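Long-range contact in tRNA modification GTPase mnmE (Chlorobium tepidum, PDB 3GEE), which probably hydrolyses GTP and helps add the carboxymethylaminomethyl group to the wobble uridine of certain tRNAs: residues 86-98 with 127-139. Residues are numbered along the deposited sequence; the frame is centred on the assembly and turned at random.
Sequences RAPRSFTAEQMVE and EFTRRAFLNGRID. With FON (N-{[4-({[(6R)-2-amino-5-formyl-4-oxo-1,4,5,6,7,8-hexahydropteridin-6-yl]methyl}amino)phenyl]carbonyl}-L-glutamic acid), chain C.
Arg137 NE donates to Phe91 O at 2.7 Å, and the bond is bent, with an N-H...O angle of 143°. The arginine bends at chi3 (65°), which carries its guanidinium past this carbonyl to the folinic acid: C12 of the ligand's aminobenzoyl ring lies over one guanidinium face, toward its rim. One residue along the loop, Asn135 ND2 binds Thr92 O at 2.7 Å, here with the donor in the carbonyl plane. Two successive loop carbonyls are thus held by side chains just past the C-terminal end of helix 127-134, on either side of Gly136, which closes it in a Schellman motif. Phe91 turns one ring face to Ala132 CB and its edge to Thr129 OG1, 3.4 Å from Phe91 CZ; that hydroxyl bonds Lys476 O. Farther along, Glu94 OE2 makes a salt bridge with Arg131 NH1, weak as a hydrogen bond at 3.2 Å; Glu94 OE2 also bonds Ser36 OG, and Arg131 NH2 bonds His16 O and is salt-bridged to Glu127. Shortening Arg137 to an alanine is likely to leave Phe91 O without this donor and the aminobenzoyl ring without its cationic cover. Glu98 OE1 on strand 96-102 accepts from NA2 of the reduced pterin, so strand, loop and helix end form one wall of a folate pocket that the second subunit completes.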
loop_
_atom_site.group_PDB
_atom_site.type_symbol
_atom_site.label_atom_id
_atom_site.label_comp_id
_atom_site.label_asym_id
_atom_site.label_seq_id
_atom_site.Cartn_x
_atom_site.Cartn_y
_atom_site.Cartn_z
ATOM N N ARG A 86 10.929 19.181 13.710
ATOM C CA ARG A 86 10.745 20.548 14.175
ATOM C C ARG A 86 11.218 21.611 13.205
ATOM O O ARG A 86 11.905 21.323 12.222
ATOM C CB ARG A 86 11.470 20.745 15.502
ATOM C CG ARG A 86 10.718 20.231 16.689
ATOM C CD ARG A 86 11.214 20.888 17.936
ATOM N NE ARG A 86 10.589 20.311 19.115
ATOM C CZ ARG A 86 9.532 20.824 19.738
ATOM N NH1 ARG A 86 8.962 21.943 19.307
ATOM N NH2 ARG A 86 9.051 20.209 20.806
ATOM N N ALA A 87 10.836 22.849 13.514
ATOM C CA ALA A 87 11.474 24.049 12.965
ATOM C C ALA A 87 11.429 24.011 11.440
ATOM O O ALA A 87 10.351 23.755 10.891
ATOM C CB ALA A 87 12.903 24.193 13.513
ATOM N N PRO A 88 12.570 24.260 10.750
ATOM C CA PRO A 88 12.558 24.088 9.304
ATOM C C PRO A 88 13.025 22.690 8.900
ATOM O O PRO A 88 13.005 22.346 7.716
ATOM C CB PRO A 88 13.584 25.116 8.847
ATOM C CG PRO A 88 14.610 25.077 9.918
ATOM C CD PRO A 88 13.894 24.720 11.207
ATOM N N ARG A 89 13.433 21.900 9.889
ATOM C CA ARG A 89 14.159 20.665 9.651
ATOM C C ARG A 89 13.201 19.476 9.557
ATOM O O ARG A 89 13.291 18.512 10.327
ATOM C CB ARG A 89 15.205 20.481 10.751
ATOM C CG ARG A 89 16.462 19.736 10.333
ATOM C CD ARG A 89 17.433 19.594 11.512
ATOM N NE ARG A 89 16.730 19.236 12.749
ATOM C CZ ARG A 89 17.313 18.770 13.857
ATOM N NH1 ARG A 89 18.633 18.579 13.909
ATOM N NH2 ARG A 89 16.563 18.485 14.916
ATOM N N SER A 90 12.280 19.581 8.600
ATOM C CA SER A 90 11.311 18.540 8.267
ATOM C C SER A 90 11.069 18.571 6.759
ATOM O O SER A 90 11.584 19.449 6.067
ATOM C CB SER A 90 9.993 18.793 8.990
ATOM O OG SER A 90 9.242 19.808 8.341
ATOM N N PHE A 91 10.282 17.622 6.251
ATOM C CA PHE A 91 9.943 17.604 4.826
ATOM C C PHE A 91 9.193 18.870 4.391
ATOM O O PHE A 91 9.576 19.509 3.409
ATOM C CB PHE A 91 9.149 16.346 4.441
ATOM C CG PHE A 91 8.685 16.348 3.012
ATOM C CD1 PHE A 91 9.587 16.141 1.975
ATOM C CD2 PHE A 91 7.349 16.597 2.698
ATOM C CE1 PHE A 91 9.166 16.167 0.646
ATOM C CE2 PHE A 91 6.917 16.629 1.369
ATOM C CZ PHE A 91 7.825 16.414 0.345
ATOM N N THR A 92 8.137 19.223 5.124
ATOM C CA THR A 92 7.337 20.408 4.806
ATOM C C THR A 92 8.007 21.689 5.262
ATOM O O THR A 92 7.540 22.788 4.940
ATOM C CB THR A 92 5.928 20.357 5.434
ATOM O OG1 THR A 92 6.030 20.168 6.849
ATOM C CG2 THR A 92 5.108 19.228 4.824
ATOM N N ALA A 93 9.102 21.537 6.010
ATOM C CA ALA A 93 9.811 22.651 6.654
ATOM C C ALA A 93 8.980 23.331 7.746
ATOM O O ALA A 93 9.258 24.465 8.128
ATOM C CB ALA A 93 10.308 23.668 5.619
ATOM N N GLU A 94 7.955 22.638 8.229
ATOM C CA GLU A 94 7.216 23.081 9.394
ATOM C C GLU A 94 7.159 21.951 10.400
ATOM O O GLU A 94 7.737 20.881 10.203
ATOM C CB GLU A 94 5.775 23.480 9.072
ATOM C CG GLU A 94 5.388 23.643 7.621
ATOM C CD GLU A 94 3.884 23.499 7.438
ATOM O OE1 GLU A 94 3.217 24.475 7.010
ATOM O OE2 GLU A 94 3.370 22.402 7.754
ATOM N N GLN A 95 6.416 22.199 11.471
ATOM C CA GLN A 95 6.263 21.256 12.555
ATOM C C GLN A 95 5.452 20.047 12.110
ATOM O O GLN A 95 4.296 20.172 11.698
ATOM C CB GLN A 95 5.567 21.958 13.715
ATOM C CG GLN A 95 5.581 21.195 15.006
ATOM C CD GLN A 95 5.436 22.113 16.191
ATOM O OE1 GLN A 95 4.350 22.238 16.764
ATOM N NE2 GLN A 95 6.530 22.782 16.562
ATOM N N MET A 96 6.051 18.870 12.196
ATOM C CA MET A 96 5.302 17.662 11.907
ATOM C C MET A 96 5.661 16.481 12.780
ATOM O O MET A 96 6.804 16.337 13.222
ATOM C CB MET A 96 5.372 17.294 10.417
ATOM C CG MET A 96 6.739 17.334 9.769
ATOM S SD MET A 96 6.559 17.290 7.968
ATOM C CE MET A 96 6.139 15.562 7.691
ATOM N N VAL A 97 4.654 15.655 13.041
ATOM C CA VAL A 97 4.863 14.338 13.629
ATOM C C VAL A 97 4.331 13.294 12.661
ATOM O O VAL A 97 3.389 13.563 11.919
ATOM C CB VAL A 97 4.249 14.213 15.049
ATOM C CG1 VAL A 97 2.960 14.983 15.152
ATOM C CG2 VAL A 97 4.050 12.760 15.445
ATOM N N GLU A 98 4.975 12.128 12.644
ATOM C CA GLU A 98 4.601 11.027 11.763
ATOM C C GLU A 98 4.386 9.758 12.573
ATOM O O GLU A 98 5.344 9.130 13.052
ATOM C CB GLU A 98 5.684 10.762 10.718
ATOM C CG GLU A 98 5.896 11.863 9.705
ATOM C CD GLU A 98 6.948 11.506 8.672
ATOM O OE1 GLU A 98 7.653 10.487 8.863
ATOM O OE2 GLU A 98 7.066 12.247 7.666
ATOM N N GLU A 127 -0.342 18.593 -1.080
ATOM C CA GLU A 127 -0.174 19.747 -0.201
ATOM C C GLU A 127 1.142 19.727 0.581
ATOM O O GLU A 127 1.749 20.775 0.802
ATOM C CB GLU A 127 -1.361 19.889 0.754
ATOM C CG GLU A 127 -1.318 21.170 1.572
ATOM C CD GLU A 127 -2.618 21.474 2.283
ATOM O OE1 GLU A 127 -3.445 20.541 2.440
ATOM O OE2 GLU A 127 -2.806 22.649 2.687
ATOM N N PHE A 128 1.582 18.540 0.988
ATOM C CA PHE A 128 2.835 18.409 1.709
ATOM C C PHE A 128 4.007 18.915 0.881
ATOM O O PHE A 128 4.793 19.734 1.356
ATOM C CB PHE A 128 3.069 16.969 2.154
ATOM C CG PHE A 128 2.140 16.516 3.234
ATOM C CD1 PHE A 128 2.438 16.753 4.571
ATOM C CD2 PHE A 128 0.963 15.846 2.923
ATOM C CE1 PHE A 128 1.571 16.334 5.582
ATOM C CE2 PHE A 128 0.092 15.419 3.929
ATOM C CZ PHE A 128 0.398 15.663 5.257
ATOM N N THR A 129 4.112 18.452 -0.359
ATOM C CA THR A 129 5.194 18.888 -1.235
ATOM C C THR A 129 4.996 20.350 -1.621
ATOM O O THR A 129 5.963 21.101 -1.754
ATOM C CB THR A 129 5.321 18.014 -2.495
ATOM O OG1 THR A 129 5.475 16.636 -2.116
ATOM C CG2 THR A 129 6.526 18.445 -3.309
ATOM N N ARG A 130 3.740 20.752 -1.782
ATOM C CA ARG A 130 3.409 22.145 -2.046
ATOM C C ARG A 130 3.980 23.048 -0.948
ATOM O O ARG A 130 4.544 24.115 -1.232
ATOM C CB ARG A 130 1.896 22.319 -2.131
ATOM C CG ARG A 130 1.461 23.672 -2.611
ATOM C CD ARG A 130 0.025 23.928 -2.235
ATOM N NE ARG A 130 -0.677 24.584 -3.331
ATOM C CZ ARG A 130 -1.366 23.942 -4.270
ATOM N NH1 ARG A 130 -1.462 22.617 -4.244
ATOM N NH2 ARG A 130 -1.967 24.626 -5.234
ATOM N N ARG A 131 3.834 22.616 0.302
ATOM C CA ARG A 131 4.348 23.379 1.430
ATOM C C ARG A 131 5.867 23.381 1.429
ATOM O O ARG A 131 6.483 24.400 1.737
ATOM C CB ARG A 131 3.802 22.844 2.751
ATOM C CG ARG A 131 2.394 23.304 3.027
ATOM C CD ARG A 131 1.857 22.689 4.287
ATOM N NE ARG A 131 0.520 23.190 4.580
ATOM C CZ ARG A 131 -0.153 22.915 5.690
ATOM N NH1 ARG A 131 0.387 22.141 6.622
ATOM N NH2 ARG A 131 -1.366 23.418 5.873
ATOM N N ALA A 132 6.462 22.246 1.063
ATOM C CA ALA A 132 7.915 22.130 0.982
ATOM C C ALA A 132 8.476 23.127 -0.029
ATOM O O ALA A 132 9.539 23.722 0.190
ATOM C CB ALA A 132 8.316 20.721 0.620
ATOM N N PHE A 133 7.750 23.314 -1.130
ATOM C CA PHE A 133 8.145 24.277 -2.143
ATOM C C PHE A 133 7.895 25.709 -1.682
ATOM O O PHE A 133 8.755 26.575 -1.850
ATOM C CB PHE A 133 7.429 24.021 -3.471
ATOM C CG PHE A 133 7.487 25.190 -4.410
ATOM C CD1 PHE A 133 8.657 25.489 -5.100
ATOM C CD2 PHE A 133 6.382 26.011 -4.581
ATOM C CE1 PHE A 133 8.718 26.583 -5.961
ATOM C CE2 PHE A 133 6.436 27.106 -5.436
ATOM C CZ PHE A 133 7.606 27.392 -6.128
ATOM N N LEU A 134 6.711 25.950 -1.123
ATOM C CA LEU A 134 6.319 27.283 -0.665
ATOM C C LEU A 134 7.223 27.806 0.452
ATOM O O LEU A 134 7.544 28.990 0.495
ATOM C CB LEU A 134 4.851 27.284 -0.225
ATOM C CG LEU A 134 3.760 27.827 -1.160
ATOM C CD1 LEU A 134 4.129 27.770 -2.632
ATOM C CD2 LEU A 134 2.438 27.108 -0.902
ATOM N N ASN A 135 7.639 26.913 1.343
ATOM C CA ASN A 135 8.620 27.244 2.374
ATOM C C ASN A 135 10.049 27.316 1.844
ATOM O O ASN A 135 10.972 27.633 2.590
ATOM C CB ASN A 135 8.543 26.253 3.533
ATOM C CG ASN A 135 7.282 26.415 4.353
ATOM O OD1 ASN A 135 6.590 27.431 4.263
ATOM N ND2 ASN A 135 6.979 25.410 5.168
ATOM N N GLY A 136 10.230 27.004 0.564
ATOM C CA GLY A 136 11.517 27.173 -0.101
ATOM C C GLY A 136 12.556 26.107 0.183
ATOM O O GLY A 136 13.704 26.238 -0.233
ATOM N N ARG A 137 12.166 25.047 0.886
ATOM C CA ARG A 137 13.083 23.943 1.144
ATOM C C ARG A 137 13.471 23.262 -0.167
ATOM O O ARG A 137 14.567 22.712 -0.296
ATOM C CB ARG A 137 12.458 22.926 2.097
ATOM C CG ARG A 137 13.468 21.949 2.691
ATOM C CD ARG A 137 12.807 20.756 3.378
ATOM N NE ARG A 137 12.074 19.889 2.452
ATOM C CZ ARG A 137 12.640 19.031 1.608
ATOM N NH1 ARG A 137 11.882 18.289 0.810
ATOM N NH2 ARG A 137 13.962 18.918 1.550
ATOM N N ILE A 138 12.564 23.332 -1.139
ATOM C CA ILE A 138 12.684 22.604 -2.393
ATOM C C ILE A 138 12.062 23.451 -3.513
ATOM O O ILE A 138 11.171 24.260 -3.243
ATOM C CB ILE A 138 12.024 21.195 -2.237
ATOM C CG1 ILE A 138 12.963 20.092 -2.724
ATOM C CG2 ILE A 138 10.637 21.109 -2.868
ATOM C CD1 ILE A 138 14.196 19.865 -1.835
ATOM N N ASP A 139 12.545 23.301 -4.750
ATOM C CA ASP A 139 12.001 24.081 -5.884
ATOM C C ASP A 139 10.977 23.312 -6.735
ATOM O O ASP A 139 10.753 22.120 -6.516
ATOM C CB ASP A 139 13.116 24.716 -6.744
ATOM C CG ASP A 139 13.932 23.694 -7.545
ATOM O OD1 ASP A 139 13.475 22.553 -7.763
ATOM O OD2 ASP A 139 15.047 24.049 -7.984
HETATM N N1 FON C . 10.744 9.495 5.746
HETATM C C2 FON C . 9.982 10.083 6.689
HETATM N NA2 FON C . 9.798 9.447 7.876
HETATM N N3 FON C . 9.391 11.292 6.493
HETATM C C4 FON C . 9.527 11.985 5.341
HETATM O O4 FON C . 8.957 13.092 5.227
HETATM C C4A FON C . 10.350 11.370 4.258
HETATM N N5 FON C . 10.664 11.892 2.999
HETATM C C6 FON C . 12.071 11.614 2.655
HETATM C C7 FON C . 12.029 10.126 2.329
HETATM N N8 FON C . 11.730 9.459 3.589
HETATM C C8A FON C . 10.966 10.058 4.548
HETATM C C9 FON C . 12.669 12.464 1.530
HETATM N N10 FON C . 12.475 13.892 1.744
HETATM C C11 FON C . 13.668 16.334 4.914
HETATM C C12 FON C . 14.092 16.568 3.607
HETATM C C13 FON C . 13.685 15.740 2.563
HETATM C C14 FON C . 12.857 14.648 2.811
HETATM C C15 FON C . 12.416 14.421 4.123
HETATM C C16 FON C . 12.822 15.249 5.173
HETATM C C FON C . 14.136 17.267 6.003
HETATM O O FON C . 13.873 17.021 7.170
HETATM N N FON C . 14.819 18.360 5.634
HETATM C CA FON C . 15.932 18.992 6.336
HETATM C CB FON C . 17.170 18.090 6.388
HETATM C CG FON C . 18.262 18.583 7.344
HETATM C CD FON C . 18.947 17.425 8.046
HETATM O OE1 FON C . 18.374 16.902 9.031
HETATM O OE2 FON C . 20.063 17.032 7.626
HETATM C CT FON C . 16.274 20.294 5.658
HETATM O O1 FON C . 16.464 21.317 6.358
HETATM O O2 FON C . 16.355 20.304 4.408
HETATM C CP1 FON C . 9.822 12.495 2.272
HETATM O O3 FON C . 9.508 12.046 1.183
#